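Local coordinates for predicted metal-dependent hydrolase of the TIM-barrel fold (Lactobacillus casei, PDB 2QPX), which probably acts as a zinc-dependent hydrolase of the amidohydrolase type, with a TIM-barrel fold and a two-zinc site, at residues I184-G189 against K204-Y209; A146-F151 against Y212-F217; R129-A134 against D208-H213. One frame throughout, in Å; residues are numbered along the deposited sequence. Where two conformers were deposited one is given.

Contact 1: residues I184-G189 against K204-Y209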
loop_
_atom_site.group_PDB
_atom_site.type_symbol
_atom_site.label_atom_id
_atom_site.label_comp_id
_atom_site.label_asym_id
_atom_site.label_seq_id
_atom_site.Cartn_x
_atom_site.Cartn_y
_atom_site.Cartn_z
ATOM N N ILE A 184 -24.035 -23.613 -17.550
ATOM C CA ILE A 184 -25.188 -23.869 -16.688
ATOM C C ILE A 184 -25.369 -22.694 -15.711
ATOM O O ILE A 184 -26.479 -22.155 -15.542
ATOM C CB ILE A 184 -25.047 -25.180 -15.907
ATOM C CG1 ILE A 184 -25.006 -26.385 -16.872
ATOM C CG2 ILE A 184 -26.154 -25.287 -14.854
ATOM C CD1 ILE A 184 -24.591 -27.663 -16.177
ATOM N N GLU A 185 -24.282 -22.319 -15.044
ATOM C CA GLU A 185 -24.308 -21.237 -14.066
ATOM C C GLU A 185 -24.520 -19.877 -14.716
ATOM O O GLU A 185 -25.189 -19.013 -14.123
ATOM C CB GLU A 185 -23.038 -21.264 -13.233
ATOM C CG GLU A 185 -23.095 -22.267 -12.094
ATOM C CD GLU A 185 -23.041 -23.682 -12.496
ATOM O OE1 GLU A 185 -22.073 -24.033 -13.193
ATOM O OE2 GLU A 185 -23.946 -24.457 -12.066
ATOM N N ALA A 186 -23.941 -19.682 -15.885
ATOM C CA ALA A 186 -24.130 -18.433 -16.636
ATOM C C ALA A 186 -25.589 -18.250 -17.023
ATOM O O ALA A 186 -26.173 -17.174 -16.805
ATOM C CB ALA A 186 -23.228 -18.395 -17.870
ATOM N N ALA A 187 -26.218 -19.308 -17.525
ATOM C CA ALA A 187 -27.603 -19.264 -17.948
ATOM C C ALA A 187 -28.553 -19.104 -16.746
ATOM O O ALA A 187 -29.533 -18.364 -16.832
ATOM C CB ALA A 187 -27.937 -20.508 -18.797
ATOM N N ALA A 188 -28.226 -19.739 -15.620
ATOM C CA ALA A 188 -28.996 -19.567 -14.374
ATOM C C ALA A 188 -28.884 -18.091 -13.916
ATOM O O ALA A 188 -29.858 -17.504 -13.443
ATOM C CB ALA A 188 -28.519 -20.504 -13.304
ATOM N N GLY A 189 -27.699 -17.507 -14.038
ATOM C CA GLY A 189 -27.484 -16.086 -13.724
ATOM C C GLY A 189 -28.323 -15.177 -14.599
ATOM O O GLY A 189 -28.957 -14.207 -14.101
ATOM N N LYS A 204 -22.301 -12.168 -10.980
ATOM C CA LYS A 204 -20.917 -12.577 -11.119
ATOM C C LYS A 204 -20.756 -13.783 -12.069
ATOM O O LYS A 204 -19.893 -13.756 -12.960
ATOM C CB LYS A 204 -20.237 -12.798 -9.768
ATOM C CG LYS A 204 -18.771 -13.171 -9.927
ATOM C CD LYS A 204 -18.036 -13.051 -8.642
ATOM C CE LYS A 204 -16.676 -13.751 -8.654
ATOM N NZ LYS A 204 -15.717 -13.265 -9.672
ATOM N N PRO A 205 -21.571 -14.846 -11.915
ATOM C CA PRO A 205 -21.444 -15.934 -12.877
ATOM C C PRO A 205 -21.610 -15.494 -14.327
ATOM O O PRO A 205 -20.822 -15.889 -15.200
ATOM C CB PRO A 205 -22.572 -16.901 -12.459
ATOM C CG PRO A 205 -22.886 -16.569 -11.062
ATOM C CD PRO A 205 -22.575 -15.133 -10.871
ATOM N N LEU A 206 -22.586 -14.642 -14.599
ATOM C CA LEU A 206 -22.794 -14.215 -15.981
ATOM C C LEU A 206 -21.717 -13.236 -16.484
ATOM O O LEU A 206 -21.258 -13.378 -17.612
ATOM C CB LEU A 206 -24.200 -13.655 -16.167
ATOM C CG LEU A 206 -24.588 -13.295 -17.594
ATOM C CD1 LEU A 206 -24.442 -14.500 -18.560
ATOM C CD2 LEU A 206 -26.020 -12.677 -17.633
ATOM N N ILE A 207 -21.311 -12.291 -15.653
ATOM C CA ILE A 207 -20.227 -11.370 -16.049
ATOM C C ILE A 207 -18.930 -12.138 -16.309
ATOM O O ILE A 207 -18.258 -11.912 -17.326
ATOM C CB ILE A 207 -20.008 -10.258 -14.980
ATOM C CG1 ILE A 207 -21.184 -9.252 -15.056
ATOM C CG2 ILE A 207 -18.699 -9.510 -15.216
ATOM C CD1 ILE A 207 -21.238 -8.203 -13.905
ATOM N N ASP A 208 -18.567 -13.062 -15.426
ATOM C CA ASP A 208 -17.308 -13.789 -15.595
ATOM C C ASP A 208 -17.408 -14.689 -16.838
ATOM O O ASP A 208 -16.443 -14.736 -17.641
ATOM C CB ASP A 208 -16.947 -14.613 -14.350
ATOM C CG ASP A 208 -16.396 -13.786 -13.199
ATOM O OD1 ASP A 208 -16.386 -12.543 -13.292
ATOM O OD2 ASP A 208 -15.952 -14.420 -12.178
ATOM N N TYR A 209 -18.544 -15.378 -17.045
ATOM C CA TYR A 209 -18.734 -16.149 -18.292
ATOM C C TYR A 209 -18.514 -15.236 -19.521
ATOM O O TYR A 209 -17.793 -15.586 -20.491
ATOM C CB TYR A 209 -20.154 -16.762 -18.337
ATOM C CG TYR A 209 -20.434 -17.555 -19.566
ATOM C CD1 TYR A 209 -20.902 -16.967 -20.724
ATOM C CD2 TYR A 209 -20.222 -18.943 -19.570
ATOM C CE1 TYR A 209 -21.170 -17.742 -21.857
ATOM C CE2 TYR A 209 -20.448 -19.702 -20.670
ATOM C CZ TYR A 209 -20.914 -19.117 -21.817
ATOM O OH TYR A 209 -21.130 -19.878 -22.934
#

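Contact 2: residues A146-F151 against Y212-F217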
loop_
_atom_site.group_PDB
_atom_site.type_symbol
_atom_site.label_atom_id
_atom_site.label_comp_id
_atom_site.label_asym_id
_atom_site.label_seq_id
_atom_site.Cartn_x
_atom_site.Cartn_y
_atom_site.Cartn_z
ATOM N N ALA A 146 -30.650 -17.103 -26.901
ATOM C CA ALA A 146 -30.985 -16.055 -27.887
ATOM C C ALA A 146 -30.296 -14.749 -27.489
ATOM O O ALA A 146 -29.814 -14.016 -28.359
ATOM C CB ALA A 146 -32.485 -15.830 -27.966
ATOM N N TRP A 147 -30.263 -14.453 -26.196
ATOM C CA TRP A 147 -29.551 -13.263 -25.704
ATOM C C TRP A 147 -28.055 -13.340 -26.052
ATOM O O TRP A 147 -27.470 -12.395 -26.611
ATOM C CB TRP A 147 -29.707 -13.130 -24.205
ATOM C CG TRP A 147 -28.740 -12.128 -23.626
ATOM C CD1 TRP A 147 -28.850 -10.772 -23.663
ATOM C CD2 TRP A 147 -27.510 -12.420 -22.962
ATOM N NE1 TRP A 147 -27.756 -10.178 -23.073
ATOM C CE2 TRP A 147 -26.926 -11.175 -22.609
ATOM C CE3 TRP A 147 -26.842 -13.605 -22.614
ATOM C CZ2 TRP A 147 -25.712 -11.090 -21.978
ATOM C CZ3 TRP A 147 -25.644 -13.526 -21.967
ATOM C CH2 TRP A 147 -25.074 -12.261 -21.662
ATOM N N TRP A 148 -27.428 -14.473 -25.738
ATOM C CA TRP A 148 -26.002 -14.650 -25.997
ATOM C C TRP A 148 -25.683 -14.550 -27.491
ATOM O O TRP A 148 -24.685 -13.921 -27.892
ATOM C CB TRP A 148 -25.502 -15.984 -25.437
ATOM C CG TRP A 148 -24.053 -16.188 -25.714
ATOM C CD1 TRP A 148 -23.496 -17.089 -26.565
ATOM C CD2 TRP A 148 -22.965 -15.415 -25.183
ATOM N NE1 TRP A 148 -22.135 -16.948 -26.581
ATOM C CE2 TRP A 148 -21.783 -15.914 -25.759
ATOM C CE3 TRP A 148 -22.884 -14.341 -24.297
ATOM C CZ2 TRP A 148 -20.523 -15.401 -25.429
ATOM C CZ3 TRP A 148 -21.651 -13.840 -23.969
ATOM C CH2 TRP A 148 -20.486 -14.347 -24.553
ATOM N N GLN A 149 -26.513 -15.151 -28.328
ATOM C CA GLN A 149 -26.273 -15.051 -29.772
ATOM C C GLN A 149 -26.297 -13.591 -30.244
ATOM O O GLN A 149 -25.406 -13.150 -30.977
ATOM C CB GLN A 149 -27.280 -15.904 -30.565
ATOM C CG GLN A 149 -27.096 -15.778 -32.059
ATOM C CD GLN A 149 -28.079 -16.642 -32.817
ATOM O OE1 GLN A 149 -29.114 -16.162 -33.275
ATOM N NE2 GLN A 149 -27.780 -17.924 -32.913
ATOM N N ALA A 150 -27.305 -12.851 -29.796
ATOM C CA ALA A 150 -27.471 -11.469 -30.228
ATOM C C ALA A 150 -26.320 -10.586 -29.701
ATOM O O ALA A 150 -25.747 -9.774 -30.436
ATOM C CB ALA A 150 -28.809 -10.917 -29.778
ATOM N N PHE A 151 -26.011 -10.761 -28.427
ATOM C CA PHE A 151 -24.989 -9.944 -27.777
ATOM C C PHE A 151 -23.619 -10.273 -28.352
ATOM O O PHE A 151 -22.861 -9.362 -28.699
ATOM C CB PHE A 151 -25.038 -10.138 -26.259
ATOM C CG PHE A 151 -23.848 -9.567 -25.524
ATOM C CD1 PHE A 151 -23.652 -8.197 -25.462
ATOM C CD2 PHE A 151 -22.877 -10.386 -24.994
ATOM C CE1 PHE A 151 -22.514 -7.679 -24.807
ATOM C CE2 PHE A 151 -21.749 -9.862 -24.339
ATOM C CZ PHE A 151 -21.592 -8.513 -24.234
ATOM N N TYR A 212 -14.788 -14.271 -20.133
ATOM C CA TYR A 212 -13.987 -15.365 -20.685
ATOM C C TYR A 212 -14.381 -15.659 -22.119
ATOM O O TYR A 212 -13.535 -15.918 -22.962
ATOM C CB TYR A 212 -14.109 -16.640 -19.825
ATOM C CG TYR A 212 -13.143 -16.650 -18.635
ATOM C CD1 TYR A 212 -13.434 -15.981 -17.462
ATOM C CD2 TYR A 212 -11.896 -17.309 -18.699
ATOM C CE1 TYR A 212 -12.555 -15.988 -16.394
ATOM C CE2 TYR A 212 -10.997 -17.289 -17.623
ATOM C CZ TYR A 212 -11.328 -16.632 -16.485
ATOM O OH TYR A 212 -10.459 -16.597 -15.414
ATOM N N HIS A 213 -15.674 -15.604 -22.419
ATOM C CA HIS A 213 -16.155 -15.935 -23.756
ATOM C C HIS A 213 -16.004 -14.837 -24.804
ATOM O O HIS A 213 -15.846 -15.151 -25.977
ATOM C CB HIS A 213 -17.564 -16.504 -23.690
ATOM C CG HIS A 213 -17.601 -17.877 -23.131
ATOM N ND1 HIS A 213 -17.727 -18.987 -23.944
ATOM C CD2 HIS A 213 -17.404 -18.351 -21.874
ATOM C CE1 HIS A 213 -17.682 -20.081 -23.203
ATOM N NE2 HIS A 213 -17.451 -19.739 -21.954
ATOM N N VAL A 214 -15.976 -13.566 -24.422
ATOM C CA VAL A 214 -15.764 -12.532 -25.411
ATOM C C VAL A 214 -14.279 -12.339 -25.737
ATOM O O VAL A 214 -13.964 -11.734 -26.755
ATOM C CB VAL A 214 -16.415 -11.161 -25.061
ATOM C CG1 VAL A 214 -17.938 -11.307 -24.930
ATOM C CG2 VAL A 214 -15.747 -10.511 -23.848
ATOM N N ALA A 215 -13.373 -12.793 -24.878
ATOM C CA ALA A 215 -11.944 -12.586 -25.110
ATOM C C ALA A 215 -11.504 -13.003 -26.524
ATOM O O ALA A 215 -10.824 -12.234 -27.207
ATOM C CB ALA A 215 -11.078 -13.197 -23.973
ATOM N N PRO A 216 -11.855 -14.223 -26.972
ATOM C CA PRO A 216 -11.450 -14.603 -28.343
ATOM C C PRO A 216 -12.036 -13.691 -29.434
ATOM O O PRO A 216 -11.393 -13.464 -30.459
ATOM C CB PRO A 216 -11.984 -16.027 -28.487
ATOM C CG PRO A 216 -12.401 -16.434 -27.162
ATOM C CD PRO A 216 -12.504 -15.325 -26.249
ATOM N N PHE A 217 -13.258 -13.193 -29.226
ATOM C CA PHE A 217 -13.882 -12.306 -30.180
ATOM C C PHE A 217 -13.114 -10.985 -30.295
ATOM O O PHE A 217 -13.037 -10.384 -31.365
ATOM C CB PHE A 217 -15.320 -11.955 -29.838
ATOM C CG PHE A 217 -16.212 -13.115 -29.452
ATOM C CD1 PHE A 217 -16.015 -14.392 -29.932
ATOM C CD2 PHE A 217 -17.348 -12.870 -28.688
ATOM C CE1 PHE A 217 -16.896 -15.425 -29.581
ATOM C CE2 PHE A 217 -18.193 -13.905 -28.315
ATOM C CZ PHE A 217 -17.970 -15.160 -28.790
#

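Contact 3: residues R129-A134 against D208-H213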
loop_
_atom_site.group_PDB
_atom_site.type_symbol
_atom_site.label_atom_id
_atom_site.label_comp_id
_atom_site.label_asym_id
_atom_site.label_seq_id
_atom_site.Cartn_x
_atom_site.Cartn_y
_atom_site.Cartn_z
ATOM N N ARG A 129 -18.645 -0.432 -24.306
ATOM C CA ARG A 129 -18.802 -0.949 -22.939
ATOM C C ARG A 129 -19.610 -2.259 -22.975
ATOM O O ARG A 129 -20.797 -2.308 -23.406
ATOM C CB ARG A 129 -19.485 0.075 -22.025
ATOM C CG ARG A 129 -19.480 -0.399 -20.570
ATOM C CD ARG A 129 -20.123 0.528 -19.642
ATOM N NE ARG A 129 -19.282 1.676 -19.373
ATOM C CZ ARG A 129 -19.405 2.434 -18.298
ATOM N NH1 ARG A 129 -20.372 2.207 -17.427
ATOM N NH2 ARG A 129 -18.564 3.410 -18.100
ATOM N N LEU A 130 -18.978 -3.327 -22.519
ATOM C CA LEU A 130 -19.608 -4.643 -22.586
ATOM C C LEU A 130 -20.916 -4.751 -21.791
ATOM O O LEU A 130 -21.905 -5.229 -22.292
ATOM C CB LEU A 130 -18.607 -5.697 -22.113
ATOM C CG LEU A 130 -17.414 -5.923 -23.081
ATOM C CD1 LEU A 130 -16.314 -6.731 -22.332
ATOM C CD2 LEU A 130 -17.823 -6.644 -24.383
ATOM N N GLU A 131 -20.872 -4.362 -20.523
ATOM C CA GLU A 131 -22.002 -4.628 -19.633
ATOM C C GLU A 131 -23.269 -3.876 -20.047
ATOM O O GLU A 131 -24.379 -4.388 -19.908
ATOM C CB GLU A 131 -21.670 -4.410 -18.153
ATOM C CG GLU A 131 -20.662 -5.390 -17.580
ATOM C CD GLU A 131 -19.188 -5.132 -17.922
ATOM O OE1 GLU A 131 -18.862 -4.086 -18.569
ATOM O OE2 GLU A 131 -18.384 -6.006 -17.491
ATOM N N THR A 132 -23.130 -2.627 -20.514
ATOM C CA THR A 132 -24.298 -1.844 -20.929
ATOM C C THR A 132 -24.908 -2.408 -22.216
ATOM O O THR A 132 -26.120 -2.474 -22.361
ATOM C CB THR A 132 -23.931 -0.347 -21.012
ATOM O OG1 THR A 132 -22.720 -0.234 -21.700
ATOM C CG2 THR A 132 -23.730 0.248 -19.626
ATOM N N HIS A 133 -24.079 -2.885 -23.152
ATOM C CA HIS A 133 -24.593 -3.559 -24.333
ATOM C C HIS A 133 -25.286 -4.860 -23.909
ATOM O O HIS A 133 -26.394 -5.164 -24.383
ATOM C CB HIS A 133 -23.498 -3.809 -25.372
ATOM C CG HIS A 133 -23.143 -2.600 -26.166
ATOM N ND1 HIS A 133 -22.153 -1.718 -25.791
ATOM C CD2 HIS A 133 -23.663 -2.114 -27.318
ATOM C CE1 HIS A 133 -22.078 -0.748 -26.695
ATOM N NE2 HIS A 133 -23.003 -0.954 -27.623
ATOM N N ALA A 134 -24.689 -5.577 -22.959
ATOM C CA ALA A 134 -25.297 -6.819 -22.448
ATOM C C ALA A 134 -26.708 -6.530 -21.876
ATOM O O ALA A 134 -27.674 -7.269 -22.125
ATOM C CB ALA A 134 -24.391 -7.479 -21.399
ATOM N N ASP A 208 -18.567 -13.062 -15.426
ATOM C CA ASP A 208 -17.308 -13.789 -15.595
ATOM C C ASP A 208 -17.408 -14.689 -16.838
ATOM O O ASP A 208 -16.443 -14.736 -17.641
ATOM C CB ASP A 208 -16.947 -14.613 -14.350
ATOM C CG ASP A 208 -16.396 -13.786 -13.199
ATOM O OD1 ASP A 208 -16.386 -12.543 -13.292
ATOM O OD2 ASP A 208 -15.952 -14.420 -12.178
ATOM N N TYR A 209 -18.544 -15.378 -17.045
ATOM C CA TYR A 209 -18.734 -16.149 -18.292
ATOM C C TYR A 209 -18.514 -15.236 -19.521
ATOM O O TYR A 209 -17.793 -15.586 -20.491
ATOM C CB TYR A 209 -20.154 -16.762 -18.337
ATOM C CG TYR A 209 -20.434 -17.555 -19.566
ATOM C CD1 TYR A 209 -20.902 -16.967 -20.724
ATOM C CD2 TYR A 209 -20.222 -18.943 -19.570
ATOM C CE1 TYR A 209 -21.170 -17.742 -21.857
ATOM C CE2 TYR A 209 -20.448 -19.702 -20.670
ATOM C CZ TYR A 209 -20.914 -19.117 -21.817
ATOM O OH TYR A 209 -21.130 -19.878 -22.934
HETATM N N MSE A 210 -19.191 -14.080 -19.515
HETATM C CA MSE A 210 -19.117 -13.132 -20.601
HETATM C C MSE A 210 -17.670 -12.756 -20.875
HETATM O O MSE A 210 -17.214 -12.760 -22.036
HETATM C CB MSE A 210 -19.881 -11.875 -20.199
HETATM C CG MSE A 210 -19.903 -10.804 -21.238
HETATM SE SE MSE A 210 -20.477 -9.052 -20.570
HETATM C CE MSE A 210 -18.835 -8.420 -19.698
ATOM N N LEU A 211 -16.930 -12.418 -19.809
ATOM C CA LEU A 211 -15.551 -11.948 -20.023
ATOM C C LEU A 211 -14.639 -13.035 -20.606
ATOM O O LEU A 211 -13.795 -12.761 -21.479
ATOM C CB LEU A 211 -14.988 -11.395 -18.720
ATOM C CG LEU A 211 -15.611 -10.059 -18.284
ATOM C CD1 LEU A 211 -15.239 -9.767 -16.818
ATOM C CD2 LEU A 211 -15.205 -8.947 -19.279
ATOM N N TYR A 212 -14.788 -14.271 -20.133
ATOM C CA TYR A 212 -13.987 -15.365 -20.685
ATOM C C TYR A 212 -14.381 -15.659 -22.119
ATOM O O TYR A 212 -13.535 -15.918 -22.962
ATOM C CB TYR A 212 -14.109 -16.640 -19.825
ATOM C CG TYR A 212 -13.143 -16.650 -18.635
ATOM C CD1 TYR A 212 -13.434 -15.981 -17.462
ATOM C CD2 TYR A 212 -11.896 -17.309 -18.699
ATOM C CE1 TYR A 212 -12.555 -15.988 -16.394
ATOM C CE2 TYR A 212 -10.997 -17.289 -17.623
ATOM C CZ TYR A 212 -11.328 -16.632 -16.485
ATOM O OH TYR A 212 -10.459 -16.597 -15.414
ATOM N N HIS A 213 -15.674 -15.604 -22.419
ATOM C CA HIS A 213 -16.155 -15.935 -23.756
ATOM C C HIS A 213 -16.004 -14.837 -24.804
ATOM O O HIS A 213 -15.846 -15.151 -25.977
ATOM C CB HIS A 213 -17.564 -16.504 -23.690
ATOM C CG HIS A 213 -17.601 -17.877 -23.131
ATOM N ND1 HIS A 213 -17.727 -18.987 -23.944
ATOM C CD2 HIS A 213 -17.404 -18.351 -21.874
ATOM C CE1 HIS A 213 -17.682 -20.081 -23.203
ATOM N NE2 HIS A 213 -17.451 -19.739 -21.954
#

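Contact 1: residues I184-G189 against K204-Y209
Ala186 and Tyr209 meet where two successive helices, 183-196 and 204-221, cross on the outer side of this TIM-barrel protein. The axes of segments 184-189 and 204-209 approach to 7.6 Å at 123°, close packing made possible by small residues on the first helix. The methyl of Ala186 lies over one face of the Tyr209 ring near its inner end, with CB 3.4 Å from Tyr209 CG. The ring gets there because CG is anti to the backbone N (chi1 180°), and its opposite face is stacked on His213. Beside it, Leu206 CD1 comes within 3.6 Å of Ala186 O and 4.1 Å of Ala186 CB; Phe144 and Trp147 of helix 144-156 close in on the same leucine. Gly189, a turn further along, presents bare backbone to Leu206 and Pro205, where a beta carbon would sit against both. With an alanine in place of Tyr209, the Ala186 methyl and the His213 ring would probably lose the flat surface between them and a gap would open at the tightest point of the crossing.

Toward solvent the fit is looser. Pro205 directs CB at the first helix, 3.8 Å from Glu185 O, a backbone contact. The carboxylate of Glu185 leads away from the second helix. Polar grip is found instead within helix 204-221, one turn apart: Lys204 NZ forms a salt bridge with Asp208 OD2 at 2.8 Å, reaching the oxygen from its syn side, while the same OD2 also takes the backbone N-H of Glu179.

Contact 2: residues A146-F151 against Y212-F217
In the layer of helices packed outside the barrel, Trp148 of helix 144-156 spans the gap to His213, Val214 and Phe217 of helix 204-221. Segments 146-151 and 212-217 run in roughly the same direction, 29° apart, but their axes stay 12.6 Å from each other, so long aromatic side chains rather than backbones make the contact. Trp148 places its CG anti to the backbone N (chi1 179°), which sends the benzo end of the indole across. There CZ2 comes 3.6 Å from CB of His213, and CH2 rests 4.0 Å from CG1 of Val214. That same Val214 methyl is also touched by CE2 of Phe151, at 4.1 Å, and is thus shared by two aromatic rings. These rings are themselves in touch, since Trp148 CZ3 lies in the plane of the Phe151 ring, at its edge.

Trp148 CZ2 further meets Phe217 CE2 at 4.0 Å, near the plane of the phenyl ring and at its rim. Phe217 sits at a kink, where Pro216 has no N-H to give and the N of Phe217 makes no bond to the turn before; the carbonyl oxygen of His213 sits 3.4 Å above the centre of the phenyl ring. Lys156 adds a cation-pi contact to this ring, and Tyr209 meets Trp148 edge-to-face. Between the two segments every contact is one of carbon with carbon, so shape and dispersion, without directional polar bonds, hold this wide crossing together.

Contact 3: residues R129-A134 against D208-H213
Met210, present as selenomethionine, pushes its terminal methyl between Leu130 and Glu131 at the start of helix 130-138. It was modelled in two conformers; in the one described, CE is 3.6 Å from Leu130 CB and 3.3 Å from Glu131 OE2, though the latter approach is uncertain, resting on this conformer alone. CG anti to the backbone N (chi1 -179°) carries the chain out across the 11.7 Å between the segment axes, and the bend at chi3 turns the methyl toward the glutamate. A second apolar pair, Leu130 CD1 and Leu211 CD2, lies 3.9 Å apart, and Ala134 CB adds a looser contact with the selenium.

Beyond this shell, Leu130 and Leu211 both rest on strand 225-229, which carries the zinc ligand His228. The helix start is tied down locally: His133 ND1 gives a nearly straight bond (166°) to Arg129 O, 2.8 Å away in the imidazole plane, while Arg129 at the N-cap forms a salt bridge with Asp101. The buried carboxylate of Glu131 is held by Ser168 OG on OE2 and by the backbone N of Ile169 on OE1, the two residues directly after the carboxylated Lys167 that binds both zinc ions. The side chain of Glu131, about 10 Å from a bound zinc ion, gives its two oxygens to the segment next to that ligand, and the methionine end in this conformer appears to cover it with apolar surface.

In the fold
All three contacts use helix 204-221, along which their overlapping footprints follow in the order contact 1 (with helix 183-196), contact 3 (with helix 130-138) and contact 2 (with helix 144-156). Along the chain contact 1 is nested inside the loop closed by contact 2, while contact 3 spans the longest separation. Their centres lie about 12 Å (contacts 1 and 2), 10 Å (1 and 3) and 7 Å (2 and 3) apart, on the same side of the chain's centre. Contacts 2 and 3 join directly where Phe151 packs on Met210. The series runs inward, from contact 1 about 26 Å from the chain centre to contact 3 at about 17 Å, linking the peripheral helices to the neighbourhood of the zinc site.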